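Local structure of methanol--corrinoid protein (Methanosarcina barkeri, 2I2X) at residues T122-V135 against L147-V161. The protein carries a corrinoid cofactor that accepts the methyl group of methanol, with the help of MtaB, and passes it on to coenzyme M through MtaA. Residues are numbered along the deposited sequence; the frame is centred on the assembly and turned at random.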
loop_
_atom_site.group_PDB
_atom_site.type_symbol
_atom_site.label_atom_id
_atom_site.label_comp_id
_atom_site.label_asym_id
_atom_site.label_seq_id
_atom_site.Cartn_x
_atom_site.Cartn_y
_atom_site.Cartn_z
ATOM N N THR B 122 -1.277 40.965 26.556
ATOM C CA THR B 122 -0.959 39.592 26.130
ATOM C C THR B 122 0.540 39.405 25.884
ATOM O O THR B 122 1.301 40.373 25.899
ATOM C CB THR B 122 -1.737 39.189 24.856
ATOM O OG1 THR B 122 -1.395 40.070 23.778
ATOM C CG2 THR B 122 -3.238 39.240 25.104
ATOM N N LYS B 123 0.952 38.162 25.640
ATOM C CA LYS B 123 2.375 37.821 25.511
ATOM C C LYS B 123 2.954 38.061 24.111
ATOM O O LYS B 123 4.085 37.662 23.822
ATOM C CB LYS B 123 2.624 36.372 25.954
ATOM C CG LYS B 123 1.910 35.996 27.246
ATOM C CD LYS B 123 2.783 35.163 28.164
ATOM C CE LYS B 123 2.713 33.679 27.850
ATOM N NZ LYS B 123 3.645 33.283 26.761
ATOM N N GLY B 124 2.180 38.736 23.262
ATOM C CA GLY B 124 2.530 38.954 21.857
ATOM C C GLY B 124 1.334 38.652 20.972
ATOM O O GLY B 124 0.291 38.207 21.464
ATOM N N THR B 125 1.475 38.901 19.671
ATOM C CA THR B 125 0.412 38.603 18.701
ATOM C C THR B 125 0.824 37.468 17.756
ATOM O O THR B 125 1.959 37.440 17.267
ATOM C CB THR B 125 -0.034 39.884 17.914
ATOM O OG1 THR B 125 -0.833 40.709 18.766
ATOM C CG2 THR B 125 -0.872 39.541 16.691
ATOM N N VAL B 126 -0.091 36.519 17.538
ATOM C CA VAL B 126 0.062 35.504 16.485
ATOM C C VAL B 126 -1.042 35.670 15.435
ATOM O O VAL B 126 -2.214 35.883 15.774
ATOM C CB VAL B 126 0.039 34.055 17.034
ATOM C CG1 VAL B 126 0.406 33.075 15.943
ATOM C CG2 VAL B 126 0.999 33.896 18.198
ATOM N N VAL B 127 -0.645 35.609 14.165
ATOM C CA VAL B 127 -1.576 35.544 13.042
ATOM C C VAL B 127 -1.653 34.073 12.627
ATOM O O VAL B 127 -0.618 33.391 12.533
ATOM C CB VAL B 127 -1.112 36.424 11.843
ATOM C CG1 VAL B 127 -2.033 36.266 10.637
ATOM C CG2 VAL B 127 -1.054 37.867 12.244
ATOM N N CYS B 128 -2.878 33.598 12.392
ATOM C CA CYS B 128 -3.132 32.226 11.949
ATOM C C CYS B 128 -3.946 32.179 10.670
ATOM O O CYS B 128 -4.934 32.901 10.520
ATOM C CB CYS B 128 -3.862 31.456 13.035
ATOM S SG CYS B 128 -2.943 31.404 14.561
ATOM N N HIS B 129 -3.531 31.320 9.747
ATOM C CA HIS B 129 -4.271 31.141 8.508
ATOM C C HIS B 129 -4.208 29.705 8.012
ATOM O O HIS B 129 -3.346 28.933 8.424
ATOM C CB HIS B 129 -3.769 32.115 7.423
ATOM C CG HIS B 129 -2.535 31.653 6.705
ATOM N ND1 HIS B 129 -1.319 31.473 7.340
ATOM C CD2 HIS B 129 -2.331 31.342 5.402
ATOM C CE1 HIS B 129 -0.424 31.068 6.458
ATOM N NE2 HIS B 129 -1.012 30.978 5.276
ATOM N N VAL B 130 -5.147 29.372 7.137
ATOM C CA VAL B 130 -5.122 28.153 6.358
ATOM C C VAL B 130 -4.679 28.551 4.949
ATOM O O VAL B 130 -5.061 29.616 4.449
ATOM C CB VAL B 130 -6.517 27.481 6.333
ATOM C CG1 VAL B 130 -6.501 26.225 5.509
ATOM C CG2 VAL B 130 -6.954 27.146 7.719
ATOM N N ALA B 131 -3.856 27.706 4.329
ATOM C CA ALA B 131 -3.342 27.926 2.968
ATOM C C ALA B 131 -4.436 28.268 1.958
ATOM O O ALA B 131 -5.575 27.823 2.094
ATOM C CB ALA B 131 -2.581 26.691 2.506
ATOM N N GLU B 132 -4.110 29.044 0.931
ATOM C CA GLU B 132 -5.140 29.306 -0.078
ATOM C C GLU B 132 -5.400 28.054 -0.896
ATOM O O GLU B 132 -4.483 27.268 -1.162
ATOM C CB GLU B 132 -4.862 30.560 -0.945
ATOM C CG GLU B 132 -3.999 30.372 -2.191
ATOM C CD GLU B 132 -3.854 31.658 -3.028
ATOM O OE1 GLU B 132 -4.822 32.037 -3.743
ATOM O OE2 GLU B 132 -2.750 32.267 -2.966
ATOM N N GLY B 133 -6.669 27.879 -1.253
ATOM C CA GLY B 133 -7.192 26.654 -1.866
ATOM C C GLY B 133 -7.678 25.633 -0.845
ATOM O O GLY B 133 -8.289 24.633 -1.203
ATOM N N ASP B 134 -7.423 25.890 0.434
ATOM C CA ASP B 134 -7.659 24.905 1.484
ATOM C C ASP B 134 -8.800 25.330 2.436
ATOM O O ASP B 134 -8.834 26.466 2.912
ATOM C CB ASP B 134 -6.347 24.648 2.247
ATOM C CG ASP B 134 -6.307 23.289 2.950
ATOM O OD1 ASP B 134 -7.361 22.779 3.383
ATOM O OD2 ASP B 134 -5.198 22.737 3.104
ATOM N N VAL B 135 -9.701 24.382 2.713
ATOM C CA VAL B 135 -10.950 24.591 3.465
ATOM C C VAL B 135 -10.916 23.875 4.829
ATOM O O VAL B 135 -11.831 24.017 5.656
ATOM C CB VAL B 135 -12.191 24.168 2.561
ATOM C CG1 VAL B 135 -13.410 23.702 3.359
ATOM C CG2 VAL B 135 -12.570 25.305 1.605
ATOM N N LEU B 147 -3.323 28.587 21.448
ATOM C CA LEU B 147 -2.649 29.883 21.504
ATOM C C LEU B 147 -3.363 30.861 22.439
ATOM O O LEU B 147 -2.715 31.536 23.249
ATOM C CB LEU B 147 -2.512 30.477 20.101
ATOM C CG LEU B 147 -1.163 30.496 19.360
ATOM C CD1 LEU B 147 -0.128 29.533 19.912
ATOM C CD2 LEU B 147 -1.379 30.254 17.875
ATOM N N ARG B 148 -4.690 30.931 22.330
ATOM C CA ARG B 148 -5.495 31.795 23.196
ATOM C C ARG B 148 -5.522 31.278 24.632
ATOM O O ARG B 148 -5.826 32.019 25.566
ATOM C CB ARG B 148 -6.914 31.950 22.648
ATOM C CG ARG B 148 -6.985 32.901 21.473
ATOM C CD ARG B 148 -8.352 32.927 20.825
ATOM N NE ARG B 148 -8.295 33.624 19.542
ATOM C CZ ARG B 148 -9.213 33.537 18.579
ATOM N NH1 ARG B 148 -10.289 32.766 18.730
ATOM N NH2 ARG B 148 -9.052 34.222 17.452
ATOM N N ALA B 149 -5.194 29.998 24.794
ATOM C CA ALA B 149 -5.136 29.363 26.102
ATOM C C ALA B 149 -3.781 29.558 26.796
ATOM O O ALA B 149 -3.717 29.597 28.027
ATOM C CB ALA B 149 -5.446 27.902 25.968
ATOM N N ASN B 150 -2.710 29.672 26.005
ATOM C CA ASN B 150 -1.354 29.900 26.526
ATOM C C ASN B 150 -1.014 31.398 26.697
ATOM O O ASN B 150 0.153 31.764 26.869
ATOM C CB ASN B 150 -0.307 29.196 25.646
ATOM C CG ASN B 150 0.795 28.502 26.461
ATOM O OD1 ASN B 150 1.655 29.153 27.069
ATOM N ND2 ASN B 150 0.778 27.170 26.456
ATOM N N GLY B 151 -2.036 32.255 26.638
ATOM C CA GLY B 151 -1.879 33.681 26.926
ATOM C C GLY B 151 -1.558 34.596 25.758
ATOM O O GLY B 151 -1.197 35.761 25.962
ATOM N N TYR B 152 -1.683 34.079 24.536
ATOM C CA TYR B 152 -1.405 34.873 23.341
ATOM C C TYR B 152 -2.687 35.401 22.708
ATOM O O TYR B 152 -3.787 34.893 22.958
ATOM C CB TYR B 152 -0.625 34.063 22.308
ATOM C CG TYR B 152 0.731 33.529 22.751
ATOM C CD1 TYR B 152 0.830 32.420 23.594
ATOM C CD2 TYR B 152 1.917 34.104 22.281
ATOM C CE1 TYR B 152 2.074 31.913 23.981
ATOM C CE2 TYR B 152 3.164 33.604 22.659
ATOM C CZ TYR B 152 3.234 32.507 23.508
ATOM O OH TYR B 152 4.460 32.010 23.891
ATOM N N ASN B 153 -2.523 36.435 21.888
ATOM C CA ASN B 153 -3.622 37.086 21.197
ATOM C C ASN B 153 -3.593 36.697 19.715
ATOM O O ASN B 153 -2.542 36.776 19.059
ATOM C CB ASN B 153 -3.513 38.602 21.388
ATOM C CG ASN B 153 -4.524 39.380 20.564
ATOM O OD1 ASN B 153 -4.186 39.915 19.509
ATOM N ND2 ASN B 153 -5.764 39.458 21.046
ATOM N N VAL B 154 -4.739 36.266 19.193
ATOM C CA VAL B 154 -4.784 35.682 17.848
ATOM C C VAL B 154 -5.812 36.323 16.932
ATOM O O VAL B 154 -7.024 36.214 17.148
ATOM C CB VAL B 154 -5.010 34.133 17.887
ATOM C CG1 VAL B 154 -5.343 33.581 16.499
ATOM C CG2 VAL B 154 -3.791 33.424 18.466
ATOM N N VAL B 155 -5.307 36.994 15.905
ATOM C CA VAL B 155 -6.141 37.398 14.790
ATOM C C VAL B 155 -6.240 36.175 13.884
ATOM O O VAL B 155 -5.227 35.675 13.392
ATOM C CB VAL B 155 -5.611 38.710 14.080
ATOM C CG1 VAL B 155 -4.098 38.777 14.085
ATOM C CG2 VAL B 155 -6.166 38.874 12.663
ATOM N N ASP B 156 -7.464 35.673 13.731
ATOM C CA ASP B 156 -7.758 34.465 12.953
ATOM C C ASP B 156 -8.186 34.834 11.529
ATOM O O ASP B 156 -9.322 35.239 11.304
ATOM C CB ASP B 156 -8.848 33.652 13.676
ATOM C CG ASP B 156 -9.171 32.310 13.002
ATOM O OD1 ASP B 156 -8.749 32.061 11.849
ATOM O OD2 ASP B 156 -9.876 31.501 13.643
ATOM N N LEU B 157 -7.271 34.671 10.580
ATOM C CA LEU B 157 -7.501 35.040 9.181
ATOM C C LEU B 157 -8.456 34.153 8.377
ATOM O O LEU B 157 -8.823 34.506 7.260
ATOM C CB LEU B 157 -6.165 35.151 8.435
ATOM C CG LEU B 157 -5.460 36.505 8.253
ATOM C CD1 LEU B 157 -6.248 37.408 7.311
ATOM C CD2 LEU B 157 -5.221 37.213 9.560
ATOM N N GLY B 158 -8.849 33.003 8.928
ATOM C CA GLY B 158 -9.854 32.144 8.294
ATOM C C GLY B 158 -9.303 31.112 7.323
ATOM O O GLY B 158 -8.151 30.693 7.442
ATOM N N ARG B 159 -10.126 30.735 6.344
ATOM C CA ARG B 159 -9.864 29.596 5.467
ATOM C C ARG B 159 -8.937 29.884 4.302
ATOM O O ARG B 159 -7.725 29.849 4.419
ATOM C CB ARG B 159 -11.172 29.067 4.863
ATOM C CG ARG B 159 -12.113 28.369 5.800
ATOM C CD ARG B 159 -13.533 28.676 5.387
ATOM N NE ARG B 159 -14.186 27.587 4.670
ATOM C CZ ARG B 159 -15.371 27.690 4.075
ATOM N NH1 ARG B 159 -16.037 28.837 4.081
ATOM N NH2 ARG B 159 -15.891 26.649 3.463
ATOM N N ASP B 160 -9.554 30.147 3.162
ATOM C CA ASP B 160 -8.935 30.102 1.854
ATOM C C ASP B 160 -8.146 31.396 1.618
ATOM O O ASP B 160 -8.548 32.229 0.805
ATOM C CB ASP B 160 -10.097 29.919 0.861
ATOM C CG ASP B 160 -9.677 29.923 -0.580
ATOM O OD1 ASP B 160 -10.586 30.090 -1.417
ATOM O OD2 ASP B 160 -8.480 29.764 -0.884
ATOM N N VAL B 161 -7.015 31.541 2.319
ATOM C CA VAL B 161 -6.339 32.852 2.520
ATOM C C VAL B 161 -5.155 33.130 1.566
ATOM O O VAL B 161 -4.135 32.445 1.630
ATOM C CB VAL B 161 -5.904 33.052 4.014
ATOM C CG1 VAL B 161 -5.269 34.416 4.227
ATOM C CG2 VAL B 161 -7.090 32.891 4.958
HETATM O O HOH W 1 -2.022 31.251 1.360
#
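Val126 and Cys128 leave a notch on one face of strand 125-130, and Leu147, reaching down from the last turn of helix 138-149, seats its CD2 methyl there as the bump, 3.9 Å from Val126 CG1 and 3.8 Å from Cys128 SG. Val154 CG1 flanks the same sulfur. The Tyr152 ring lies obliquely against Val126 CG2, while Lys123 CB lies over one ring face, offset toward the rim, and the tyrosine hydroxyl bonds to Asp239 of helix 233-242. On the reverse face, Val127 fits between two bumps. With CG1 anti to the backbone N (chi1 176°), that methyl turns to Leu157 CD2 at 3.5 Å, and CG2 lies alongside Val155 CG1; helix 164-173 packs over Val155 and Leu157. Parallel pairing includes Val126 N to Asn153 O and Leu157 N to Cys128 O (both 2.9 Å); Val155 N to Val126 O between them is weak.

At the corner after Gly158, the carboxylate of Asp160 reaches the type II turn 131-134, where OD2 takes the Gly133 N-H almost straight (2.6 Å, 174°) from above the carboxylate plane. Cut back to a methyl, as with an alanine here, the side chain would probably leave that N-H without its mate and the turn freer to shift. Val135 sets CG1 at the edge of the Arg159 guanidinium, whose NH2 salt-bridges Glu131 of a neighbouring MtaB subunit. Gly133 O and Val135 N hydrogen-bond to the corrinoid, and Asp134 OD1 to His136, the axial cobalt ligand. Strand 125-130, helix 138-149 and strand 153-158 form a right-handed beta-alpha-beta crossover of the Rossmann-like B12-binding fold.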